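Local coordinates for beta-n-acetylhexosaminidase (Streptococcus pneumoniae, PDB 4AZI), which probably removes beta-linked N-acetylglucosamine from the non-reducing ends of glycans, as a family 20 glycoside hydrolase catalytic module, at residues Ser40-Leu46 against Ile109-Ile115. The protein carries 2 engineered substitutions. Numbering follows the deposited sequence.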
ATOM      1  N   SER A  40     -11.423  -3.217   4.214  1.00 12.18           N
ATOM      2  CA  SER A  40     -10.955  -4.593   4.274  1.00 12.15           C
ATOM      3  C   SER A  40      -9.446  -4.717   4.513  1.00 11.82           C
ATOM      4  O   SER A  40      -8.976  -5.766   4.955  1.00 11.58           O
ATOM      5  CB  SER A  40     -11.352  -5.361   3.001  1.00 12.27           C
ATOM      6  OG  SER A  40     -10.795  -4.744   1.856  1.00 12.01           O
ATOM      7  N   ASP A  41      -8.695  -3.660   4.210  1.00 11.46           N
ATOM      8  CA  ASP A  41      -7.228  -3.722   4.235  1.00 11.56           C
ATOM      9  C   ASP A  41      -6.574  -2.409   4.650  1.00 11.31           C
ATOM     10  O   ASP A  41      -7.117  -1.335   4.394  1.00 10.97           O
ATOM     11  CB  ASP A  41      -6.691  -4.092   2.842  1.00 11.49           C
ATOM     12  CG  ASP A  41      -7.189  -5.445   2.357  1.00 11.88           C
ATOM     13  OD1 ASP A  41      -6.551  -6.477   2.669  1.00 12.30           O
ATOM     14  OD2 ASP A  41      -8.222  -5.475   1.657  1.00 12.16           O
ATOM     15  N   VAL A  42      -5.390  -2.516   5.256  1.00 11.25           N
ATOM     16  CA  VAL A  42      -4.486  -1.380   5.436  1.00 11.16           C
ATOM     17  C   VAL A  42      -3.266  -1.593   4.535  1.00 11.27           C
ATOM     18  O   VAL A  42      -2.573  -2.609   4.643  1.00 11.32           O
ATOM     19  CB  VAL A  42      -4.053  -1.202   6.916  1.00 11.41           C
ATOM     20  CG1 VAL A  42      -2.953  -0.160   7.045  1.00 11.60           C
ATOM     21  CG2 VAL A  42      -5.236  -0.804   7.782  1.00 11.21           C
ATOM     22  N   HIS A  43      -3.030  -0.642   3.631  1.00 10.84           N
ATOM     23  CA  HIS A  43      -1.863  -0.666   2.764  1.00 10.44           C
ATOM     24  C   HIS A  43      -0.784   0.115   3.435  1.00 10.31           C
ATOM     25  O   HIS A  43      -0.941   1.315   3.692  1.00 10.14           O
ATOM     26  CB  HIS A  43      -2.197  -0.078   1.400  1.00 10.30           C
ATOM     27  CG  HIS A  43      -1.023  -0.012   0.450  1.00 10.51           C
ATOM     28  ND1 HIS A  43      -0.239   1.077   0.342  1.00 10.20           N
ATOM     29  CD2 HIS A  43      -0.523  -0.949  -0.457  1.00 10.31           C
ATOM     30  CE1 HIS A  43       0.713   0.855  -0.584  1.00 10.32           C
ATOM     31  NE2 HIS A  43       0.541  -0.383  -1.073  1.00 10.32           N
ATOM     32  N   LEU A  44       0.319  -0.560   3.744  1.00 10.18           N
ATOM     33  CA  LEU A  44       1.385   0.062   4.518  1.00 10.28           C
ATOM     34  C   LEU A  44       2.724   0.112   3.776  1.00 10.18           C
ATOM     35  O   LEU A  44       3.409  -0.906   3.589  1.00  9.94           O
ATOM     36  CB  LEU A  44       1.519  -0.610   5.894  1.00 10.14           C
ATOM     37  CG  LEU A  44       2.370   0.080   6.975  1.00 10.35           C
ATOM     38  CD1 LEU A  44       1.741   1.373   7.485  1.00 10.35           C
ATOM     39  CD2 LEU A  44       2.641  -0.871   8.138  1.00 10.05           C
ATOM     40  N   LEU A  45       3.086   1.318   3.342  1.00 10.18           N
ATOM     41  CA  LEU A  45       4.401   1.551   2.767  1.00 10.15           C
ATOM     42  C   LEU A  45       5.403   1.560   3.908  1.00 10.34           C
ATOM     43  O   LEU A  45       5.247   2.304   4.890  1.00 10.29           O
ATOM     44  CB  LEU A  45       4.444   2.858   1.964  1.00 10.31           C
ATOM     45  CG  LEU A  45       3.492   2.913   0.769  1.00 10.39           C
ATOM     46  CD1 LEU A  45       2.360   3.905   1.021  1.00 10.43           C
ATOM     47  CD2 LEU A  45       4.233   3.265  -0.511  1.00 10.46           C
ATOM     48  N   LEU A  46       6.393   0.682   3.796  1.00 10.46           N
ATOM     49  CA  LEU A  46       7.434   0.538   4.797  1.00 10.33           C
ATOM     50  C   LEU A  46       8.758   1.001   4.215  1.00 10.39           C
ATOM     51  O   LEU A  46       9.577   1.596   4.912  1.00 10.53           O
ATOM     52  CB  LEU A  46       7.514  -0.913   5.290  1.00 10.24           C
ATOM     53  CG  LEU A  46       6.293  -1.387   6.085  1.00 10.06           C
ATOM     54  CD1 LEU A  46       6.210  -2.908   6.138  1.00  9.98           C
ATOM     55  CD2 LEU A  46       6.282  -0.786   7.487  1.00 10.15           C
ATOM     56  N   ILE A 109      -9.156  -7.455   8.986  1.00 17.10           N
ATOM     57  CA  ILE A 109      -8.459  -6.448   8.191  1.00 15.63           C
ATOM     58  C   ILE A 109      -7.155  -7.088   7.711  1.00 15.07           C
ATOM     59  O   ILE A 109      -6.375  -7.592   8.514  1.00 15.04           O
ATOM     60  CB  ILE A 109      -8.154  -5.171   9.026  1.00 15.38           C
ATOM     61  CG1 ILE A 109      -9.441  -4.448   9.473  1.00 15.36           C
ATOM     62  CG2 ILE A 109      -7.237  -4.211   8.276  1.00 15.19           C
ATOM     63  CD1 ILE A 109     -10.376  -4.006   8.360  1.00 15.14           C
ATOM     64  N   GLY A 110      -6.929  -7.090   6.403  1.00 14.08           N
ATOM     65  CA  GLY A 110      -5.647  -7.520   5.878  1.00 13.39           C
ATOM     66  C   GLY A 110      -4.607  -6.415   5.957  1.00 12.95           C
ATOM     67  O   GLY A 110      -4.946  -5.235   6.030  1.00 13.53           O
ATOM     68  N   LEU A 111      -3.337  -6.793   5.974  1.00 12.53           N
ATOM     69  CA  LEU A 111      -2.266  -5.827   5.761  1.00 12.04           C
ATOM     70  C   LEU A 111      -1.638  -6.040   4.379  1.00 11.48           C
ATOM     71  O   LEU A 111      -1.372  -7.170   3.970  1.00 11.71           O
ATOM     72  CB  LEU A 111      -1.191  -5.916   6.852  1.00 12.22           C
ATOM     73  CG  LEU A 111      -0.119  -4.823   6.726  1.00 12.48           C
ATOM     74  CD1 LEU A 111      -0.467  -3.604   7.572  1.00 12.45           C
ATOM     75  CD2 LEU A 111       1.257  -5.353   7.087  1.00 12.88           C
ATOM     76  N   ILE A 112      -1.421  -4.944   3.660  1.00 10.75           N
ATOM     77  CA  ILE A 112      -0.660  -4.987   2.428  1.00 10.04           C
ATOM     78  C   ILE A 112       0.607  -4.147   2.557  1.00  9.57           C
ATOM     79  O   ILE A 112       0.547  -2.917   2.491  1.00  9.70           O
ATOM     80  CB  ILE A 112      -1.469  -4.503   1.201  1.00 10.16           C
ATOM     81  CG1 ILE A 112      -2.851  -5.162   1.127  1.00 10.23           C
ATOM     82  CG2 ILE A 112      -0.676  -4.748  -0.079  1.00 10.07           C
ATOM     83  CD1 ILE A 112      -3.773  -4.540   0.086  1.00 10.37           C
ATOM     84  N   PRO A 113       1.768  -4.802   2.723  1.00  9.27           N
ATOM     85  CA  PRO A 113       3.028  -4.054   2.759  1.00  9.13           C
ATOM     86  C   PRO A 113       3.509  -3.579   1.387  1.00  9.08           C
ATOM     87  O   PRO A 113       3.314  -4.276   0.372  1.00  9.23           O
ATOM     88  CB  PRO A 113       4.015  -5.088   3.298  1.00  9.19           C
ATOM     89  CG  PRO A 113       3.491  -6.393   2.778  1.00  9.04           C
ATOM     90  CD  PRO A 113       1.989  -6.260   2.849  1.00  9.27           C
ATOM     91  N   ALA A 114       4.162  -2.418   1.373  1.00  9.06           N
ATOM     92  CA  ALA A 114       4.917  -1.937   0.216  1.00  8.94           C
ATOM     93  C   ALA A 114       6.375  -1.658   0.598  1.00  9.06           C
ATOM     94  O   ALA A 114       6.644  -1.042   1.648  1.00  9.07           O
ATOM     95  CB  ALA A 114       4.271  -0.687  -0.375  1.00  8.87           C
ATOM     96  N   ILE A 115       7.295  -2.142  -0.238  1.00  8.85           N
ATOM     97  CA  ILE A 115       8.728  -1.813  -0.155  1.00  9.09           C
ATOM     98  C   ILE A 115       9.153  -1.344  -1.537  1.00  8.90           C
ATOM     99  O   ILE A 115       9.275  -2.156  -2.460  1.00  9.31           O
ATOM    100  CB  ILE A 115       9.612  -3.031   0.230  1.00  9.26           C
ATOM    101  CG1 ILE A 115       9.149  -3.703   1.536  1.00  9.49           C
ATOM    102  CG2 ILE A 115      11.092  -2.635   0.265  1.00  9.22           C
ATOM    103  CD1 ILE A 115       9.371  -2.898   2.804  1.00  9.98           C
TER
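H43 crosses I112 at about a right angle on the inner face of a TIM barrel. Strands 41-45 and 110-117 are its second and third strands, joined in parallel. Six backbone hydrogen bonds tie the two segments, from G110 N to S40 O at 2.8 Å through to L46 N to A114 O, also 2.8 Å.

From H43 CB, 4.1 Å from I112 O, the side chain runs into the barrel interior. CG is anti to the backbone N (chi1 178°), which carries the ring along the strand toward A114. CG and CD2 pass I112 O obliquely, and CD2 also meets I112 CG2 at 3.8 Å. CE1 and NE2 both rest on the methyl of A114, with NE2 to A114 CB at 3.8 Å. ND1 hydrogen-bonds S14 OG of strand 10-16, and NE2 hydrogen-bonds N178 ND2 of strand 176-180.

V42, L44, L111 and P113 point to the other face, toward the helix layer. There L111 CD1 meets L44 CB at 4.0 Å, and L100 of helix 94-106 packs on both leucines.

The buried imidazole thus has both nitrogens satisfied, by S14 of the adjacent strand and N178 of the strand next but one. These bonds should fix its rotation. They tie strand 41-45 to 10-16 on one side and, reaching over A114 of strand 110-117, to 176-180.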